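Long-range contacts in DNA-(apurinic or apyrimidinic site) endonuclease 2 (PDB 6WCD), which acts as a weak apurinic/apyrimidinic endonuclease in base excision repair and as a 3'-to-5' DNA exonuclease, this chain being its catalytic domain: residues N7-R12 with G297-P302; Q33-T38 with G67-C72. All coordinates share one frame; numbering follows the deposited sequence.

Contact 1 of 2, residues N7-R12 with G297-P302; sequences NINGIR and GSDHCP. With MG (magnesium ion), chain B; BU1 (1,4-butanediol), chain F.
With CG anti to the backbone N (chi1 177°), the amide of Asn7 lies flat over one face of the His300 imidazole, the two planes only 10° apart. Asn7 CB stands 3.6 Å from the ring centroid, a CH-pi contact nearly on the ring normal. Asn7 ND2 hydrogen-bonds to Asp183 and His300 ND1 to Asp273, so each stacked group is also held by a carboxylate. Replacing His300 by alanine would probably uncover that side of the Asn7 amide and leave Asp273 without its imidazole mate.

Ser298 OG donates to Asn7 O at 2.7 Å, tilted 18° from the carbonyl plane, and accepts a nearly straight bond from His300 N, an ST turn. Asn7 OD1 closes an Asx turn with Asn9 N. One water donates both to Asn7 OD1 and to Asp299 OD1, at 2.7 Å from the latter, and also ligates the magnesium ion. Asn9 OD1 binds that ion directly at 2.1 Å, whereas a second metal-bound water donates to Asp299 OD2, 2.6 Å from that water's oxygen. The two loops thus supply part of the magnesium site of this AP/ExoA-family nuclease, Asn9 directly and Asp299 through water, with Glu34 completing the protein ligands and His300 the predicted proton acceptor.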
loop_
_atom_site.group_PDB
_atom_site.type_symbol
_atom_site.label_atom_id
_atom_site.label_comp_id
_atom_site.label_asym_id
_atom_site.label_seq_id
_atom_site.Cartn_x
_atom_site.Cartn_y
_atom_site.Cartn_z
ATOM N N ASN A 7 -5.785 -1.910 -5.390
ATOM C CA ASN A 7 -6.909 -1.089 -4.950
ATOM C C ASN A 7 -8.139 -1.839 -5.423
ATOM O O ASN A 7 -8.434 -1.921 -6.628
ATOM C CB ASN A 7 -6.859 0.308 -5.519
ATOM C CG ASN A 7 -8.077 1.114 -5.116
ATOM O OD1 ASN A 7 -9.175 0.600 -5.004
ATOM N ND2 ASN A 7 -7.885 2.401 -4.916
ATOM N N ILE A 8 -8.817 -2.483 -4.469
ATOM C CA ILE A 8 -9.863 -3.449 -4.751
ATOM C C ILE A 8 -11.240 -2.819 -4.827
ATOM O O ILE A 8 -12.212 -3.492 -5.194
ATOM C CB ILE A 8 -9.774 -4.578 -3.688
ATOM C CG1 ILE A 8 -10.556 -5.798 -4.096
ATOM C CG2 ILE A 8 -10.238 -4.080 -2.316
ATOM C CD1 ILE A 8 -10.286 -7.046 -3.164
ATOM N N ASN A 9 -11.345 -1.513 -4.559
ATOM C CA ASN A 9 -12.606 -0.779 -4.698
ATOM C C ASN A 9 -13.736 -1.437 -3.919
ATOM O O ASN A 9 -14.884 -1.491 -4.375
ATOM C CB ASN A 9 -13.011 -0.587 -6.178
ATOM C CG ASN A 9 -14.015 0.546 -6.351
ATOM O OD1 ASN A 9 -13.890 1.614 -5.746
ATOM N ND2 ASN A 9 -15.028 0.317 -7.151
ATOM N N GLY A 10 -13.382 -1.901 -2.721
ATOM C CA GLY A 10 -14.343 -2.556 -1.855
ATOM C C GLY A 10 -14.156 -4.088 -1.899
ATOM O O GLY A 10 -14.420 -4.716 -2.930
ATOM N N ILE A 11 -13.748 -4.697 -0.792
ATOM C CA ILE A 11 -13.610 -6.156 -0.751
ATOM C C ILE A 11 -14.908 -6.848 -1.110
ATOM O O ILE A 11 -14.949 -7.759 -1.941
ATOM C CB ILE A 11 -13.110 -6.619 0.615
ATOM C CG1 ILE A 11 -11.654 -6.219 0.814
ATOM C CG2 ILE A 11 -13.242 -8.135 0.776
ATOM C CD1 ILE A 11 -11.123 -6.490 2.229
ATOM N N ARG A 12 -16.002 -6.455 -0.477
ATOM C CA ARG A 12 -17.306 -7.062 -0.743
ATOM C C ARG A 12 -17.756 -6.845 -2.188
ATOM O O ARG A 12 -18.395 -7.726 -2.777
ATOM C CB ARG A 12 -18.341 -6.511 0.226
ATOM C CG ARG A 12 -18.197 -7.021 1.679
ATOM C CD ARG A 12 -18.579 -8.440 1.730
ATOM N NE ARG A 12 -18.650 -8.982 3.089
ATOM C CZ ARG A 12 -19.259 -10.119 3.351
ATOM N NH1 ARG A 12 -19.830 -10.824 2.372
ATOM N NH2 ARG A 12 -19.388 -10.537 4.619
ATOM N N GLY A 297 -12.542 -7.355 -11.261
ATOM C CA GLY A 297 -13.269 -7.193 -9.993
ATOM C C GLY A 297 -13.200 -5.827 -9.387
ATOM O O GLY A 297 -13.989 -5.536 -8.472
ATOM N N SER A 298 -12.311 -4.957 -9.885
ATOM C CA SER A 298 -12.150 -3.612 -9.382
ATOM C C SER A 298 -12.052 -2.645 -10.560
ATOM O O SER A 298 -11.900 -3.088 -11.726
ATOM C CB SER A 298 -10.913 -3.549 -8.474
ATOM O OG SER A 298 -10.655 -2.234 -8.084
ATOM N N ASP A 299 -12.031 -1.369 -10.258
ATOM C CA ASP A 299 -11.715 -0.384 -11.262
ATOM C C ASP A 299 -10.184 -0.240 -11.445
ATOM O O ASP A 299 -9.739 0.406 -12.299
ATOM C CB ASP A 299 -12.440 0.962 -11.063
ATOM C CG ASP A 299 -12.217 1.603 -9.701
ATOM O OD1 ASP A 299 -11.658 1.016 -8.813
ATOM O OD2 ASP A 299 -12.658 2.747 -9.597
ATOM N N HIS A 300 -9.405 -0.830 -10.546
ATOM C CA HIS A 300 -7.969 -0.934 -10.709
ATOM C C HIS A 300 -7.626 -2.398 -10.942
ATOM O O HIS A 300 -8.385 -3.294 -10.509
ATOM C CB HIS A 300 -7.183 -0.494 -9.468
ATOM C CG HIS A 300 -7.396 0.921 -9.048
ATOM N ND1 HIS A 300 -6.328 1.767 -8.839
ATOM C CD2 HIS A 300 -8.496 1.601 -8.674
ATOM C CE1 HIS A 300 -6.774 2.933 -8.400
ATOM N NE2 HIS A 300 -8.088 2.874 -8.301
ATOM N N CYS A 301 -6.464 -2.641 -11.504
ATOM C CA CYS A 301 -5.903 -3.989 -11.479
ATOM C C CYS A 301 -4.712 -4.046 -10.537
ATOM O O CYS A 301 -4.149 -3.021 -10.171
ATOM C CB CYS A 301 -5.495 -4.473 -12.867
ATOM S SG CYS A 301 -4.093 -3.654 -13.588
ATOM N N PRO A 302 -4.305 -5.232 -10.108
ATOM C CA PRO A 302 -3.162 -5.335 -9.209
ATOM C C PRO A 302 -1.828 -5.071 -9.893
ATOM O O PRO A 302 -1.681 -5.139 -11.125
ATOM C CB PRO A 302 -3.192 -6.804 -8.754
ATOM C CG PRO A 302 -4.542 -7.301 -9.131
ATOM C CD PRO A 302 -4.921 -6.518 -10.375
HETATM MG MG MG B . -12.539 3.201 -5.524
HETATM C C1 BU1 F . -21.095 -3.832 -0.254
HETATM C C2 BU1 F . -20.909 -4.495 -1.635
HETATM C C3 BU1 F . -20.951 -3.418 -2.721
HETATM C C4 BU1 F . -21.499 -3.969 -4.041
HETATM O O5 BU1 F . -20.911 -4.721 0.839
HETATM O O6 BU1 F . -21.092 -3.152 -5.120
HETATM O O HOH W 1 -4.276 -1.555 -7.812
HETATM O O HOH W 2 -11.045 2.091 -6.451
HETATM O O HOH W 3 -14.862 -4.130 -6.281
HETATM O O HOH W 4 -13.054 3.966 -7.378
HETATM O O HOH W 5 -14.088 4.357 -4.625
HETATM O O HOH W 6 -11.189 4.758 -5.252
#

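Contact 2 of 2, residues Q33-T38 with G67-C72; sequences QETKVT and GVATFC. With MG (magnesium ion), chain B.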
loop_
_atom_site.group_PDB
_atom_site.type_symbol
_atom_site.label_atom_id
_atom_site.label_comp_id
_atom_site.label_asym_id
_atom_site.label_seq_id
_atom_site.Cartn_x
_atom_site.Cartn_y
_atom_site.Cartn_z
ATOM N N GLN A 33 -5.975 -1.928 -0.985
ATOM C CA GLN A 33 -6.423 -0.576 -0.667
ATOM C C GLN A 33 -7.897 -0.377 -0.994
ATOM O O GLN A 33 -8.470 -1.015 -1.863
ATOM C CB GLN A 33 -5.589 0.479 -1.406
ATOM C CG GLN A 33 -4.111 0.321 -1.141
ATOM C CD GLN A 33 -3.444 -0.617 -2.096
ATOM O OE1 GLN A 33 -3.774 -0.662 -3.279
ATOM N NE2 GLN A 33 -2.471 -1.333 -1.600
ATOM N N GLU A 34 -8.490 0.559 -0.257
ATOM C CA GLU A 34 -9.920 0.858 -0.298
ATOM C C GLU A 34 -10.695 -0.445 -0.071
ATOM O O GLU A 34 -11.512 -0.895 -0.882
ATOM C CB GLU A 34 -10.345 1.584 -1.595
ATOM C CG GLU A 34 -11.660 2.287 -1.347
ATOM C CD GLU A 34 -12.287 2.908 -2.546
ATOM O OE1 GLU A 34 -11.968 2.533 -3.694
ATOM O OE2 GLU A 34 -13.172 3.809 -2.304
ATOM N N THR A 35 -10.468 -1.020 1.108
ATOM C CA THR A 35 -11.206 -2.212 1.523
ATOM C C THR A 35 -12.688 -1.918 1.698
ATOM O O THR A 35 -13.519 -2.821 1.508
ATOM C CB THR A 35 -10.696 -2.752 2.842
ATOM O OG1 THR A 35 -10.945 -1.731 3.807
ATOM C CG2 THR A 35 -9.218 -3.076 2.774
ATOM N N LYS A 36 -13.055 -0.672 2.048
ATOM C CA LYS A 36 -14.403 -0.259 2.443
ATOM C C LYS A 36 -14.897 -1.034 3.643
ATOM O O LYS A 36 -16.083 -1.070 3.910
ATOM C CB LYS A 36 -15.397 -0.290 1.271
ATOM C CG LYS A 36 -14.947 0.588 0.095
ATOM C CD LYS A 36 -15.994 0.753 -0.998
ATOM C CE LYS A 36 -15.415 1.562 -2.128
ATOM N NZ LYS A 36 -16.528 1.951 -3.050
ATOM N N VAL A 37 -13.978 -1.567 4.427
ATOM C CA VAL A 37 -14.308 -2.216 5.687
ATOM C C VAL A 37 -14.041 -1.262 6.842
ATOM O O VAL A 37 -12.902 -0.820 7.034
ATOM C CB VAL A 37 -13.503 -3.515 5.881
ATOM C CG1 VAL A 37 -13.869 -4.173 7.219
ATOM C CG2 VAL A 37 -13.755 -4.499 4.725
ATOM N N THR A 38 -15.061 -0.977 7.631
ATOM C CA THR A 38 -14.920 -0.275 8.882
ATOM C C THR A 38 -15.364 -1.182 10.011
ATOM O O THR A 38 -16.097 -2.171 9.799
ATOM C CB THR A 38 -15.711 1.057 8.847
ATOM O OG1 THR A 38 -17.025 0.854 8.327
ATOM C CG2 THR A 38 -15.018 2.043 7.962
ATOM N N GLY A 67 -9.906 2.547 3.916
ATOM C CA GLY A 67 -9.440 1.315 4.493
ATOM C C GLY A 67 -8.349 0.635 3.722
ATOM O O GLY A 67 -8.361 0.572 2.484
ATOM N N VAL A 68 -7.380 0.085 4.439
ATOM C CA VAL A 68 -6.295 -0.692 3.844
ATOM C C VAL A 68 -6.097 -1.940 4.687
ATOM O O VAL A 68 -6.437 -1.995 5.876
ATOM C CB VAL A 68 -4.965 0.065 3.756
ATOM C CG1 VAL A 68 -5.085 1.243 2.781
ATOM C CG2 VAL A 68 -4.471 0.513 5.102
ATOM N N ALA A 69 -5.584 -3.004 4.035
ATOM C CA ALA A 69 -5.371 -4.275 4.713
ATOM C C ALA A 69 -4.169 -4.940 4.092
ATOM O O ALA A 69 -3.996 -4.957 2.885
ATOM C CB ALA A 69 -6.569 -5.210 4.604
ATOM N N THR A 70 -3.347 -5.575 4.939
ATOM C CA THR A 70 -2.253 -6.429 4.504
ATOM C C THR A 70 -2.495 -7.833 4.996
ATOM O O THR A 70 -2.707 -8.052 6.207
ATOM C CB THR A 70 -0.928 -5.880 5.017
ATOM O OG1 THR A 70 -0.716 -4.619 4.399
ATOM C CG2 THR A 70 0.231 -6.796 4.698
ATOM N N PHE A 71 -2.528 -8.766 4.055
ATOM C CA PHE A 71 -2.736 -10.180 4.304
ATOM C C PHE A 71 -1.408 -10.898 4.116
ATOM O O PHE A 71 -0.779 -10.774 3.075
ATOM C CB PHE A 71 -3.777 -10.768 3.348
ATOM C CG PHE A 71 -5.169 -10.356 3.626
ATOM C CD1 PHE A 71 -5.670 -9.172 3.128
ATOM C CD2 PHE A 71 -5.966 -11.175 4.364
ATOM C CE1 PHE A 71 -7.062 -8.804 3.441
ATOM C CE2 PHE A 71 -7.266 -10.845 4.665
ATOM C CZ PHE A 71 -7.786 -9.674 4.196
ATOM N N CYS A 72 -1.028 -11.681 5.107
ATOM C CA CYS A 72 0.227 -12.417 5.098
ATOM C C CYS A 72 -0.019 -13.920 5.180
ATOM O O CYS A 72 -0.828 -14.375 5.975
ATOM C CB CYS A 72 1.084 -11.991 6.298
ATOM S SG CYS A 72 1.464 -10.276 6.323
HETATM MG MG MG B . -12.539 3.201 -5.524
HETATM O O HOH W 5 -14.088 4.357 -4.625
HETATM O O HOH W 2 -11.045 2.091 -6.451
HETATM O O HOH W 4 -13.054 3.966 -7.378
HETATM O O HOH W 6 -11.189 4.758 -5.252
#
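Thr35 packs against Gly67 and the start of strand 68-72, and its side chain can be followed from CB outward. Its backbone N donates to Gly67 O at 3.0 Å with an N-H...O angle of 162°, but the donor stands 53° above the carbonyl plane and therefore does not use a lone pair. CB stays 4.1 Å from Gly67 O, and there the side chain divides. The hydroxyl branch, placed between the backbone N and the carbonyl carbon (chi1 63°), brings OG1 to 3.5 Å from Gly67 CA and accepts a nearly straight bond from Val37 N, which closes an ST turn. The methyl branch sends CG2 along the start of strand 68-72, where it meets the Val68 carbonyl carbon and ends 3.9 Å from Ala69 CB. Thr35 OG1 occupies the place where a CB on Gly67 would point, and the backbone angles of Gly67 themselves call for glycine.

Beside this, Gln33 and Val68 form an antiparallel non-hydrogen-bonded pair with CA atoms 4.5 Å apart. Gln33 CG touches Val68 CG1 at 4.1 Å, while Gln33 NE2 continues to Asn140 and Ser5. Glu34 points away from strand 68-72: CG is anti to the backbone N and the extended chain delivers OE1 to the magnesium ion at 2.0 Å. Its other oxygen, OE2, accepts from a metal-bound water.

Within the six-stranded sheet, strand 68-72 lies between 29-33 and 53-57. Val68 and Gln33 face strand 133-142 of the second sheet at Tyr142, whereas Ala69 touches Phe56 of strand 53-57. The loop that begins at Glu34 leaves the end of strand 29-33 and runs on toward helix 44-47.

Contact 2 is wholly buried, whereas contact 1 is partly buried, with Asn9 and Asp299 partly exposed beside the metal. Both use loops leaving strands of the same six-stranded sheet: 2-7 leads into 7-12 and 29-33 into 33-38. These two loops adjoin, since Gly10 N lies 2.8 Å from Glu34 O and Ile11 N 3.0 Å from Thr35 O, both probable hydrogen bonds. Their chemistry differs accordingly. Contact 1 joins its segments by an amide-imidazole stack, a serine hydroxyl and bridging waters; contact 2 relies on backbone pairing, a glycine and methyl packing. They converge on one magnesium ion, each supplying a single direct protein ligand.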